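PDB 7JL4: tripartite motif-containing protein 65, which acts as an E3 ubiquitin ligase in innate immunity, autophagy and inflammation, and is represented here by its C-terminal PRY-SPRY (B30.2) domain. Local coordinates for residues H73-R78 / M142-A147. Numbering follows the deposited sequence.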
loop_
_atom_site.group_PDB
_atom_site.type_symbol
_atom_site.label_atom_id
_atom_site.label_comp_id
_atom_site.label_asym_id
_atom_site.label_seq_id
_atom_site.Cartn_x
_atom_site.Cartn_y
_atom_site.Cartn_z
ATOM N N HIS A 73 8.501 -4.839 -10.615
ATOM C CA HIS A 73 8.512 -5.141 -9.187
ATOM C C HIS A 73 7.112 -5.561 -8.751
ATOM O O HIS A 73 6.123 -5.001 -9.231
ATOM C CB HIS A 73 8.979 -3.905 -8.380
ATOM C CG HIS A 73 10.217 -3.274 -8.951
ATOM N ND1 HIS A 73 11.467 -3.818 -8.750
ATOM C CD2 HIS A 73 10.393 -2.222 -9.785
ATOM C CE1 HIS A 73 12.370 -3.099 -9.396
ATOM N NE2 HIS A 73 11.746 -2.127 -10.040
ATOM N N TYR A 74 7.030 -6.536 -7.841
ATOM C CA TYR A 74 5.738 -7.055 -7.391
ATOM C C TYR A 74 5.845 -7.412 -5.917
ATOM O O TYR A 74 6.864 -7.952 -5.478
ATOM C CB TYR A 74 5.305 -8.301 -8.200
ATOM C CG TYR A 74 4.028 -8.954 -7.690
ATOM C CD1 TYR A 74 2.781 -8.425 -8.015
ATOM C CD2 TYR A 74 4.077 -10.081 -6.859
ATOM C CE1 TYR A 74 1.598 -9.030 -7.549
ATOM C CE2 TYR A 74 2.901 -10.675 -6.360
ATOM C CZ TYR A 74 1.661 -10.127 -6.718
ATOM O OH TYR A 74 0.468 -10.684 -6.278
ATOM N N TRP A 75 4.784 -7.140 -5.159
ATOM C CA TRP A 75 4.744 -7.565 -3.766
ATOM C C TRP A 75 3.298 -7.758 -3.346
ATOM O O TRP A 75 2.361 -7.295 -4.013
ATOM C CB TRP A 75 5.428 -6.564 -2.822
ATOM C CG TRP A 75 4.888 -5.171 -2.947
ATOM C CD1 TRP A 75 3.792 -4.641 -2.291
ATOM C CD2 TRP A 75 5.379 -4.126 -3.812
ATOM N NE1 TRP A 75 3.593 -3.330 -2.686
ATOM C CE2 TRP A 75 4.548 -2.990 -3.614
ATOM C CE3 TRP A 75 6.450 -4.031 -4.714
ATOM C CZ2 TRP A 75 4.750 -1.780 -4.293
ATOM C CZ3 TRP A 75 6.652 -2.814 -5.405
ATOM C CH2 TRP A 75 5.803 -1.707 -5.180
ATOM N N GLU A 76 3.137 -8.463 -2.224
ATOM C CA GLU A 76 1.830 -8.769 -1.664
ATOM C C GLU A 76 1.754 -8.298 -0.219
ATOM O O GLU A 76 2.746 -8.304 0.513
ATOM C CB GLU A 76 1.525 -10.272 -1.764
ATOM C CG GLU A 76 1.282 -10.701 -3.214
ATOM C CD GLU A 76 1.204 -12.202 -3.407
ATOM O OE1 GLU A 76 1.346 -12.947 -2.415
ATOM O OE2 GLU A 76 0.934 -12.640 -4.553
ATOM N N VAL A 77 0.556 -7.888 0.178
ATOM C CA VAL A 77 0.272 -7.325 1.495
ATOM C C VAL A 77 -0.997 -7.983 2.014
ATOM O O VAL A 77 -1.947 -8.170 1.244
ATOM C CB VAL A 77 0.072 -5.794 1.419
ATOM C CG1 VAL A 77 -0.306 -5.217 2.787
ATOM C CG2 VAL A 77 1.297 -5.102 0.850
ATOM N N ARG A 78 -1.038 -8.317 3.301
ATOM C CA ARG A 78 -2.268 -8.807 3.919
ATOM C C ARG A 78 -2.857 -7.754 4.853
ATOM O O ARG A 78 -2.172 -7.264 5.754
ATOM C CB ARG A 78 -2.042 -10.098 4.692
ATOM C CG ARG A 78 -3.356 -10.568 5.347
ATOM C CD ARG A 78 -3.338 -11.996 5.793
ATOM N NE ARG A 78 -3.251 -12.958 4.693
ATOM C CZ ARG A 78 -4.289 -13.351 3.957
ATOM N NH1 ARG A 78 -5.496 -12.841 4.167
ATOM N NH2 ARG A 78 -4.117 -14.245 2.997
ATOM N N MET A 142 0.489 -5.758 -5.622
ATOM C CA MET A 142 0.816 -4.577 -6.414
ATOM C C MET A 142 1.924 -4.934 -7.391
ATOM O O MET A 142 3.022 -5.317 -6.968
ATOM C CB MET A 142 1.227 -3.408 -5.518
ATOM C CG MET A 142 0.060 -2.934 -4.602
ATOM S SD MET A 142 0.611 -1.734 -3.377
ATOM C CE MET A 142 1.070 -0.359 -4.411
ATOM N N ASP A 143 1.625 -4.794 -8.685
ATOM C CA ASP A 143 2.544 -5.094 -9.790
ATOM C C ASP A 143 2.931 -3.783 -10.458
ATOM O O ASP A 143 2.090 -3.137 -11.091
ATOM C CB ASP A 143 1.879 -6.030 -10.798
ATOM C CG ASP A 143 2.854 -6.537 -11.840
ATOM O OD1 ASP A 143 3.971 -6.953 -11.460
ATOM O OD2 ASP A 143 2.488 -6.532 -13.026
ATOM N N LEU A 144 4.207 -3.408 -10.336
ATOM C CA LEU A 144 4.724 -2.109 -10.761
ATOM C C LEU A 144 5.676 -2.350 -11.924
ATOM O O LEU A 144 6.822 -2.746 -11.702
ATOM C CB LEU A 144 5.450 -1.432 -9.603
ATOM C CG LEU A 144 5.861 0.012 -9.812
ATOM C CD1 LEU A 144 4.606 0.854 -10.137
ATOM C CD2 LEU A 144 6.535 0.533 -8.529
ATOM N N ASP A 145 5.212 -2.123 -13.151
ATOM C CA ASP A 145 6.033 -2.353 -14.351
ATOM C C ASP A 145 6.557 -0.996 -14.795
ATOM O O ASP A 145 5.878 -0.240 -15.502
ATOM C CB ASP A 145 5.237 -3.067 -15.439
ATOM C CG ASP A 145 6.032 -3.298 -16.727
ATOM O OD1 ASP A 145 7.101 -2.686 -16.940
ATOM O OD2 ASP A 145 5.582 -4.136 -17.536
ATOM N N LEU A 146 7.780 -0.679 -14.374
ATOM C CA LEU A 146 8.286 0.654 -14.649
ATOM C C LEU A 146 8.918 0.743 -16.024
ATOM O O LEU A 146 9.289 1.842 -16.452
ATOM C CB LEU A 146 9.274 1.072 -13.552
ATOM C CG LEU A 146 8.614 1.134 -12.183
ATOM C CD1 LEU A 146 9.629 1.534 -11.127
ATOM C CD2 LEU A 146 7.404 2.139 -12.198
ATOM N N ALA A 147 9.030 -0.378 -16.731
ATOM C CA ALA A 147 9.376 -0.310 -18.145
ATOM C C ALA A 147 8.217 0.258 -18.954
ATOM O O ALA A 147 8.406 1.125 -19.812
ATOM C CB ALA A 147 9.758 -1.691 -18.659
#
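Trp75 and Met142 face each other as a hydrogen-bonded antiparallel pair, Met142 N reaching Trp75 O at 2.9 Å and Trp75 N returning a longer bond to Met142 O. Because Trp75 CG sits between its backbone N and carbonyl carbon (chi1 54°), the indole turns back across the neighbouring strand, one face over Met142 O. Met142 SD lies obliquely beside the five-membered ring, 3.5 Å from Trp75 NE1, in a Met-aromatic contact; that buried N-H has no hydrogen-bond partner. The far edge of the indole meets a methyl of Leu144, Trp75 CH2 to Leu144 CD2 being 4.1 Å. His73 and Leu144 form the next hydrogen-bonded pair, the bond from Leu144 N to His73 O nearly straight at 172°. On the other side of the sheet, Tyr74 lays its ring edge along Asp143, Tyr74 CD1 to Asp143 CB 3.8 Å, while Tyr74 OH donates to Glu76 OE2 at 2.6 Å. A valine at Tyr74 would probably leave Asp143 CB less covered and deprive Glu76 of one donor. Arg12 salt-bridges Glu76 OE1, Trp16 hydrogen-bonds OE2, and His72 NE2 hydrogen-bonds Asp143 OD1. Phe68 and, from the opposing sheet, Pro176 meet Trp75 inside the SPRY beta-sandwich.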